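Local coordinates for protein putative hydrolase (Chloroflexus aurantiacus J-10-fl, PDB 3CMN) that is of unproven function but probably acts as a hydrolase of the zincin-like metallopeptidase family, whose members typically cleave peptide bonds using a bound zinc ion, at residues A[178-183]-A[285-290]; A[57-62]-A[184-189]. One frame throughout, in Å; residues are numbered along the deposited sequence.

Contact 1: residues A[178-183]-A[285-290]; sequences RLWITL and QIEQQI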
ATOM      1  N   ARG A 178     -12.184  -3.873  11.175  1.00 32.72           N
ATOM      2  CA  ARG A 178     -12.572  -3.735   9.781  1.00 31.23           C
ATOM      3  C   ARG A 178     -12.826  -2.291   9.368  1.00 30.97           C
ATOM      4  O   ARG A 178     -12.705  -1.954   8.195  1.00 31.82           O
ATOM      5  CB  ARG A 178     -13.778  -4.629   9.480  1.00 29.89           C
ATOM      6  CG  ARG A 178     -13.385  -6.084   9.435  1.00 28.54           C
ATOM      7  CD  ARG A 178     -14.569  -6.977   9.226  1.00 31.27           C
ATOM      8  NE  ARG A 178     -14.161  -8.376   9.198  1.00 31.59           N
ATOM      9  CZ  ARG A 178     -13.712  -9.046  10.249  1.00 31.07           C
ATOM     10  NH1 ARG A 178     -13.611  -8.450  11.431  1.00 31.98           N
ATOM     11  NH2 ARG A 178     -13.367 -10.317  10.114  1.00 33.23           N
ATOM     12  N   LEU A 179     -13.184  -1.438  10.323  1.00 31.68           N
ATOM     13  CA  LEU A 179     -13.381  -0.031  10.010  1.00 30.82           C
ATOM     14  C   LEU A 179     -11.982   0.561   9.912  1.00 30.09           C
ATOM     15  O   LEU A 179     -11.721   1.429   9.088  1.00 30.62           O
ATOM     16  CB  LEU A 179     -14.176   0.700  11.099  1.00 28.95           C
ATOM     17  CG  LEU A 179     -14.274   2.223  10.881  1.00 29.96           C
ATOM     18  CD1 LEU A 179     -14.948   2.503   9.528  1.00 26.04           C
ATOM     19  CD2 LEU A 179     -15.050   2.881  12.021  1.00 30.06           C
ATOM     20  N   TRP A 180     -11.086   0.065  10.755  1.00 31.90           N
ATOM     21  CA  TRP A 180      -9.705   0.515  10.768  1.00 34.53           C
ATOM     22  C   TRP A 180      -9.096   0.219   9.394  1.00 35.16           C
ATOM     23  O   TRP A 180      -8.423   1.062   8.804  1.00 35.64           O
ATOM     24  CB  TRP A 180      -8.919  -0.226  11.851  1.00 34.80           C
ATOM     25  CG  TRP A 180      -7.461   0.143  11.901  1.00 37.84           C
ATOM     26  CD1 TRP A 180      -6.906   1.196  12.567  1.00 38.32           C
ATOM     27  CD2 TRP A 180      -6.375  -0.523  11.233  1.00 39.84           C
ATOM     28  NE1 TRP A 180      -5.547   1.227  12.360  1.00 39.13           N
ATOM     29  CE2 TRP A 180      -5.194   0.185  11.545  1.00 40.02           C
ATOM     30  CE3 TRP A 180      -6.289  -1.649  10.399  1.00 41.49           C
ATOM     31  CZ2 TRP A 180      -3.935  -0.192  11.055  1.00 41.78           C
ATOM     32  CZ3 TRP A 180      -5.035  -2.024   9.911  1.00 42.32           C
ATOM     33  CH2 TRP A 180      -3.877  -1.295  10.243  1.00 42.71           C
ATOM     34  N   ILE A 181      -9.354  -0.986   8.900  1.00 34.43           N
ATOM     35  CA  ILE A 181      -8.859  -1.438   7.609  1.00 34.37           C
ATOM     36  C   ILE A 181      -9.449  -0.650   6.456  1.00 34.12           C
ATOM     37  O   ILE A 181      -8.753  -0.302   5.505  1.00 35.59           O
ATOM     38  CB  ILE A 181      -9.157  -2.941   7.422  1.00 35.23           C
ATOM     39  CG1 ILE A 181      -8.138  -3.744   8.231  1.00 36.40           C
ATOM     40  CG2 ILE A 181      -9.110  -3.326   5.952  1.00 35.97           C
ATOM     41  CD1 ILE A 181      -8.424  -5.206   8.278  1.00 36.95           C
ATOM     42  N   THR A 182     -10.737  -0.370   6.537  1.00 33.35           N
ATOM     43  CA  THR A 182     -11.394   0.391   5.495  1.00 32.95           C
ATOM     44  C   THR A 182     -10.809   1.800   5.433  1.00 34.76           C
ATOM     45  O   THR A 182     -10.542   2.322   4.356  1.00 35.26           O
ATOM     46  CB  THR A 182     -12.908   0.450   5.749  1.00 32.12           C
ATOM     47  OG1 THR A 182     -13.444  -0.881   5.692  1.00 30.02           O
ATOM     48  CG2 THR A 182     -13.593   1.329   4.717  1.00 27.98           C
ATOM     49  N   LEU A 183     -10.598   2.404   6.599  1.00 36.37           N
ATOM     50  CA  LEU A 183     -10.040   3.748   6.684  1.00 36.65           C
ATOM     51  C   LEU A 183      -8.633   3.772   6.104  1.00 36.19           C
ATOM     52  O   LEU A 183      -8.247   4.682   5.378  1.00 33.99           O
ATOM     53  CB  LEU A 183     -10.001   4.204   8.138  1.00 37.96           C
ATOM     54  CG  LEU A 183     -11.345   4.559   8.761  1.00 39.00           C
ATOM     55  CD1 LEU A 183     -11.159   4.850  10.239  1.00 38.31           C
ATOM     56  CD2 LEU A 183     -11.936   5.760   8.031  1.00 40.54           C
ATOM     57  N   GLN A 285      -5.712   0.225  21.134  1.00 50.73           N
ATOM     58  CA  GLN A 285      -5.544  -1.224  21.199  1.00 50.21           C
ATOM     59  C   GLN A 285      -5.008  -1.791  19.881  1.00 49.28           C
ATOM     60  O   GLN A 285      -4.020  -2.538  19.864  1.00 49.14           O
ATOM     61  CB  GLN A 285      -6.886  -1.901  21.510  1.00 50.80           C
ATOM     62  CG  GLN A 285      -7.292  -1.924  22.989  1.00 53.28           C
ATOM     63  CD  GLN A 285      -7.601  -0.548  23.556  1.00 53.80           C
ATOM     64  OE1 GLN A 285      -8.417   0.190  23.009  1.00 52.92           O
ATOM     65  NE2 GLN A 285      -6.953  -0.203  24.667  1.00 54.08           N
ATOM     66  N   ILE A 286      -5.672  -1.432  18.785  1.00 48.09           N
ATOM     67  CA  ILE A 286      -5.301  -1.909  17.454  1.00 46.97           C
ATOM     68  C   ILE A 286      -3.886  -1.504  17.075  1.00 47.67           C
ATOM     69  O   ILE A 286      -3.056  -2.359  16.758  1.00 45.80           O
ATOM     70  CB  ILE A 286      -6.288  -1.384  16.374  1.00 44.70           C
ATOM     71  CG1 ILE A 286      -7.709  -1.842  16.703  1.00 42.57           C
ATOM     72  CG2 ILE A 286      -5.892  -1.904  15.001  1.00 42.53           C
ATOM     73  CD1 ILE A 286      -8.758  -1.229  15.814  1.00 41.30           C
ATOM     74  N   GLU A 287      -3.615  -0.204  17.106  1.00 49.73           N
ATOM     75  CA  GLU A 287      -2.291   0.295  16.764  1.00 52.51           C
ATOM     76  C   GLU A 287      -1.230  -0.513  17.498  1.00 53.05           C
ATOM     77  O   GLU A 287      -0.201  -0.864  16.923  1.00 53.41           O
ATOM     78  CB  GLU A 287      -2.168   1.780  17.118  1.00 53.74           C
ATOM     79  CG  GLU A 287      -2.942   2.728  16.193  1.00 56.75           C
ATOM     80  CD  GLU A 287      -2.658   2.484  14.709  1.00 58.92           C
ATOM     81  OE1 GLU A 287      -1.547   2.019  14.371  1.00 58.95           O
ATOM     82  OE2 GLU A 287      -3.542   2.771  13.871  1.00 59.89           O
ATOM     83  N   GLN A 288      -1.500  -0.829  18.763  1.00 54.21           N
ATOM     84  CA  GLN A 288      -0.574  -1.614  19.580  1.00 54.50           C
ATOM     85  C   GLN A 288      -0.401  -3.011  19.003  1.00 53.22           C
ATOM     86  O   GLN A 288       0.712  -3.438  18.690  1.00 52.53           O
ATOM     87  CB  GLN A 288      -1.101  -1.750  21.005  1.00 56.82           C
ATOM     88  CG  GLN A 288      -1.298  -0.442  21.724  1.00 60.92           C
ATOM     89  CD  GLN A 288      -1.967  -0.635  23.062  1.00 63.82           C
ATOM     90  OE1 GLN A 288      -1.451  -1.343  23.929  1.00 64.83           O
ATOM     91  NE2 GLN A 288      -3.131  -0.015  23.238  1.00 65.82           N
ATOM     92  N   GLN A 289      -1.521  -3.717  18.879  1.00 51.85           N
ATOM     93  CA  GLN A 289      -1.551  -5.083  18.359  1.00 51.42           C
ATOM     94  C   GLN A 289      -1.055  -5.255  16.923  1.00 49.99           C
ATOM     95  O   GLN A 289      -0.347  -6.209  16.604  1.00 49.27           O
ATOM     96  CB  GLN A 289      -2.983  -5.627  18.448  1.00 51.38           C
ATOM     97  CG  GLN A 289      -3.467  -5.856  19.859  1.00 51.39           C
ATOM     98  CD  GLN A 289      -2.716  -6.978  20.536  1.00 50.93           C
ATOM     99  OE1 GLN A 289      -2.896  -8.150  20.203  1.00 52.23           O
ATOM    100  NE2 GLN A 289      -1.861  -6.629  21.482  1.00 50.03           N
ATOM    101  N   ILE A 290      -1.439  -4.329  16.058  1.00 49.79           N
ATOM    102  CA  ILE A 290      -1.076  -4.397  14.652  1.00 49.55           C
ATOM    103  C   ILE A 290       0.377  -3.989  14.346  1.00 48.86           C
ATOM    104  O   ILE A 290       0.858  -4.164  13.227  1.00 48.72           O
ATOM    105  CB  ILE A 290      -2.072  -3.537  13.825  1.00 47.97           C
ATOM    106  CG1 ILE A 290      -2.101  -4.019  12.381  1.00 48.17           C
ATOM    107  CG2 ILE A 290      -1.700  -2.074  13.911  1.00 48.77           C
ATOM    108  CD1 ILE A 290      -2.526  -5.479  12.232  1.00 45.62           C
TER
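Trp180 donates its indole N-H to the carboxylate of Glu287, NE1 to OE2 at 2.9 Å and fairly straight, with 162° at the hydrogen. The oxygen lies at the edge of the indole, close to its plane; the two flat groups are turned 57° against each other, and NE1 comes to OE2 from above the carboxylate plane. A bend at chi2 carries the acid of Glu287 back to the ring. Helices 174-193 and 283-307 meet here: the axes of segments 178-183 and 285-290 pass 11.7 Å apart at -78°, and the extended indole, its CG anti to the backbone N, bridges them. Trp180 lies one turn before His184, the first residue of an HExxH sequence consistent with a zincin active site. The methyl CG2 of Ile286 sits over one face of the indole, 3.9 Å from the centroid of its five-membered ring and almost on the normal, a CH-pi contact. Farther along the ring, CG1 of Ile290 reaches CH2 of Trp180 at 3.9 Å. The His184 ring meets the indole on the side opposite Ile286, nearly parallel to it. Met272 of helix 248-279 and Leu280 also touch Trp180.

Contact 2: residues A[57-62]-A[184-189]; sequences PLIADY and HEMTHA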
ATOM      1  N   PRO A  57     -16.034  10.276   2.537  1.00 42.39           N
ATOM      2  CA  PRO A  57     -16.334  11.661   2.936  1.00 41.82           C
ATOM      3  C   PRO A  57     -15.398  12.198   4.023  1.00 41.62           C
ATOM      4  O   PRO A  57     -14.859  13.295   3.891  1.00 42.16           O
ATOM      5  CB  PRO A  57     -17.776  11.577   3.429  1.00 42.56           C
ATOM      6  CG  PRO A  57     -18.362  10.475   2.596  1.00 43.84           C
ATOM      7  CD  PRO A  57     -17.248   9.438   2.621  1.00 42.60           C
ATOM      8  N   LEU A  58     -15.211  11.431   5.094  1.00 40.64           N
ATOM      9  CA  LEU A  58     -14.345  11.861   6.189  1.00 41.17           C
ATOM     10  C   LEU A  58     -12.927  12.128   5.716  1.00 40.01           C
ATOM     11  O   LEU A  58     -12.259  13.046   6.206  1.00 38.83           O
ATOM     12  CB  LEU A  58     -14.314  10.811   7.309  1.00 41.28           C
ATOM     13  CG  LEU A  58     -15.290  10.998   8.481  1.00 43.92           C
ATOM     14  CD1 LEU A  58     -16.707  11.263   7.972  1.00 43.26           C
ATOM     15  CD2 LEU A  58     -15.260   9.747   9.364  1.00 44.71           C
ATOM     16  N   ILE A  59     -12.469  11.325   4.762  1.00 39.75           N
ATOM     17  CA  ILE A  59     -11.121  11.491   4.250  1.00 39.81           C
ATOM     18  C   ILE A  59     -11.058  12.661   3.272  1.00 38.81           C
ATOM     19  O   ILE A  59     -10.123  13.460   3.314  1.00 37.85           O
ATOM     20  CB  ILE A  59     -10.631  10.185   3.603  1.00 39.38           C
ATOM     21  CG1 ILE A  59     -10.573   9.099   4.680  1.00 41.72           C
ATOM     22  CG2 ILE A  59      -9.242  10.371   3.000  1.00 38.77           C
ATOM     23  CD1 ILE A  59     -10.180   7.731   4.168  1.00 43.65           C
ATOM     24  N   ALA A  60     -12.072  12.762   2.418  1.00 39.04           N
ATOM     25  CA  ALA A  60     -12.162  13.840   1.443  1.00 41.28           C
ATOM     26  C   ALA A  60     -12.116  15.197   2.148  1.00 42.32           C
ATOM     27  O   ALA A  60     -11.427  16.111   1.700  1.00 41.68           O
ATOM     28  CB  ALA A  60     -13.460  13.714   0.643  1.00 40.91           C
ATOM     29  N   ASP A  61     -12.847  15.307   3.257  1.00 43.82           N
ATOM     30  CA  ASP A  61     -12.920  16.541   4.034  1.00 44.46           C
ATOM     31  C   ASP A  61     -11.618  16.862   4.731  1.00 44.02           C
ATOM     32  O   ASP A  61     -11.166  18.000   4.710  1.00 44.79           O
ATOM     33  CB  ASP A  61     -14.034  16.452   5.083  1.00 47.36           C
ATOM     34  CG  ASP A  61     -14.120  17.702   5.953  1.00 49.25           C
ATOM     35  OD1 ASP A  61     -14.519  18.767   5.439  1.00 49.91           O
ATOM     36  OD2 ASP A  61     -13.779  17.624   7.154  1.00 51.41           O
ATOM     37  N   TYR A  62     -11.016  15.862   5.360  1.00 43.07           N
ATOM     38  CA  TYR A  62      -9.766  16.092   6.063  1.00 43.35           C
ATOM     39  C   TYR A  62      -8.626  16.473   5.116  1.00 43.07           C
ATOM     40  O   TYR A  62      -7.726  17.227   5.489  1.00 42.95           O
ATOM     41  CB  TYR A  62      -9.374  14.849   6.861  1.00 43.46           C
ATOM     42  CG  TYR A  62      -8.079  15.014   7.627  1.00 44.97           C
ATOM     43  CD1 TYR A  62      -7.965  15.944   8.656  1.00 46.71           C
ATOM     44  CD2 TYR A  62      -6.965  14.245   7.320  1.00 46.61           C
ATOM     45  CE1 TYR A  62      -6.774  16.101   9.358  1.00 46.76           C
ATOM     46  CE2 TYR A  62      -5.771  14.395   8.018  1.00 47.65           C
ATOM     47  CZ  TYR A  62      -5.682  15.324   9.037  1.00 46.88           C
ATOM     48  OH  TYR A  62      -4.497  15.464   9.733  1.00 48.58           O
ATOM     49  N   HIS A 184      -7.862   2.755   6.446  1.00 36.58           N
ATOM     50  CA  HIS A 184      -6.509   2.640   5.960  1.00 37.89           C
ATOM     51  C   HIS A 184      -6.544   2.493   4.422  1.00 38.04           C
ATOM     52  O   HIS A 184      -5.788   3.131   3.699  1.00 37.75           O
ATOM     53  CB  HIS A 184      -5.877   1.430   6.639  1.00 40.38           C
ATOM     54  CG  HIS A 184      -4.469   1.169   6.228  1.00 43.66           C
ATOM     55  ND1 HIS A 184      -4.084  -0.002   5.611  1.00 45.57           N
ATOM     56  CD2 HIS A 184      -3.349   1.918   6.352  1.00 45.20           C
ATOM     57  CE1 HIS A 184      -2.787   0.036   5.373  1.00 47.48           C
ATOM     58  NE2 HIS A 184      -2.316   1.189   5.812  1.00 47.94           N
ATOM     59  N   GLU A 185      -7.466   1.677   3.943  1.00 38.08           N
ATOM     60  CA  GLU A 185      -7.643   1.414   2.521  1.00 38.66           C
ATOM     61  C   GLU A 185      -8.030   2.674   1.736  1.00 37.54           C
ATOM     62  O   GLU A 185      -7.465   2.971   0.674  1.00 37.65           O
ATOM     63  CB  GLU A 185      -8.752   0.375   2.343  1.00 42.03           C
ATOM     64  CG  GLU A 185      -8.596  -0.542   1.178  1.00 48.26           C
ATOM     65  CD  GLU A 185      -7.743  -1.737   1.521  1.00 51.69           C
ATOM     66  OE1 GLU A 185      -6.527  -1.546   1.754  1.00 52.11           O
ATOM     67  OE2 GLU A 185      -8.298  -2.862   1.562  1.00 53.09           O
ATOM     68  N   MET A 186      -9.025   3.394   2.249  1.00 32.71           N
ATOM     69  CA  MET A 186      -9.502   4.592   1.593  1.00 31.26           C
ATOM     70  C   MET A 186      -8.431   5.666   1.611  1.00 29.99           C
ATOM     71  O   MET A 186      -8.288   6.426   0.651  1.00 28.79           O
ATOM     72  CB  MET A 186     -10.782   5.099   2.265  1.00 31.19           C
ATOM     73  CG  MET A 186     -11.454   6.270   1.552  1.00 30.32           C
ATOM     74  SD  MET A 186     -12.255   5.793   0.037  1.00 28.28           S
ATOM     75  CE  MET A 186     -10.965   6.014  -1.044  1.00 36.23           C
ATOM     76  N   THR A 187      -7.671   5.724   2.693  1.00 29.21           N
ATOM     77  CA  THR A 187      -6.616   6.715   2.780  1.00 31.02           C
ATOM     78  C   THR A 187      -5.652   6.536   1.612  1.00 31.08           C
ATOM     79  O   THR A 187      -5.371   7.486   0.877  1.00 31.15           O
ATOM     80  CB  THR A 187      -5.862   6.631   4.131  1.00 31.34           C
ATOM     81  OG1 THR A 187      -6.775   6.923   5.193  1.00 32.10           O
ATOM     82  CG2 THR A 187      -4.737   7.654   4.181  1.00 31.35           C
ATOM     83  N   HIS A 188      -5.183   5.309   1.416  1.00 30.70           N
ATOM     84  CA  HIS A 188      -4.260   5.035   0.327  1.00 31.50           C
ATOM     85  C   HIS A 188      -4.858   5.236  -1.060  1.00 30.72           C
ATOM     86  O   HIS A 188      -4.140   5.546  -2.010  1.00 31.87           O
ATOM     87  CB  HIS A 188      -3.682   3.633   0.476  1.00 31.59           C
ATOM     88  CG  HIS A 188      -2.763   3.505   1.646  1.00 33.83           C
ATOM     89  ND1 HIS A 188      -1.574   2.808   1.590  1.00 36.98           N
ATOM     90  CD2 HIS A 188      -2.826   4.046   2.884  1.00 35.85           C
ATOM     91  CE1 HIS A 188      -0.940   2.935   2.745  1.00 37.21           C
ATOM     92  NE2 HIS A 188      -1.680   3.682   3.546  1.00 37.04           N
ATOM     93  N   ALA A 189      -6.170   5.079  -1.178  1.00 29.75           N
ATOM     94  CA  ALA A 189      -6.826   5.279  -2.461  1.00 29.35           C
ATOM     95  C   ALA A 189      -6.719   6.761  -2.802  1.00 31.12           C
ATOM     96  O   ALA A 189      -6.499   7.142  -3.960  1.00 30.66           O
ATOM     97  CB  ALA A 189      -8.273   4.861  -2.378  1.00 28.87           C
TER
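Ile59 meets Met186 and Thr187 without any flat side chain between them; the nearby rings are turned to other partners. The imidazole of His188 touches Tyr142 and Glu265, and the phenol ring of Tyr62 touches His270 and Val271. The contact itself rests on one methyl. CD1 of Ile59 enters beside the backbone of the other helix, 3.3 Å from CG of Met186 and equally near its CB, closer than carbons normally pack, so the exact fit is doubtful. The same methyl lies 3.5 Å from N of Thr187 and 3.6 Å from OG1. Extension at chi2 (177°) carries CD1 of Ile59 out to this spot, whereas Met186 bends at chi2 and chi3 as its chain crosses the isoleucine at a slant. The hydroxyl of Thr187 is buried but satisfied by a hydrogen bond to O of Leu183, one turn earlier, which lets it lie against a methyl. His184, Glu185 and His188 form an HExxH pattern; in zincins the two histidines bind zinc and the glutamate serves in catalysis, probably the case here too, although no metal is bound to them. The Ile59 contact thus packs the back of that helix. Helix 41-63 lies against helix 174-193, where Ile59 also touches Phe190; Leu67 and Val71 pack on Met186, helix 248-279 touches both segments, and strand 155-158 adjoins Glu185.

Both contacts are buried and share helix 174-193, contact 1 using its first half and contact 2 the six residues that follow directly. They lie about 15 Å apart, centre to centre, yet they meet: O of Leu183, from contact 1, is 3.8 Å from CD1 of Ile59 in contact 2. Contact 1 mixes chemistries, joining a straight hydrogen bond to a partly exposed acid with CH-pi and aliphatic packing around a large ring. Contact 2 is smaller, 132 against 199 Å², and purely van der Waals across its segments. Helix 283-307 packs on the shared helix in contact 1 and helix 41-63 in contact 2; that helix carries the histidines of the HExxH pattern, probably metal ligands.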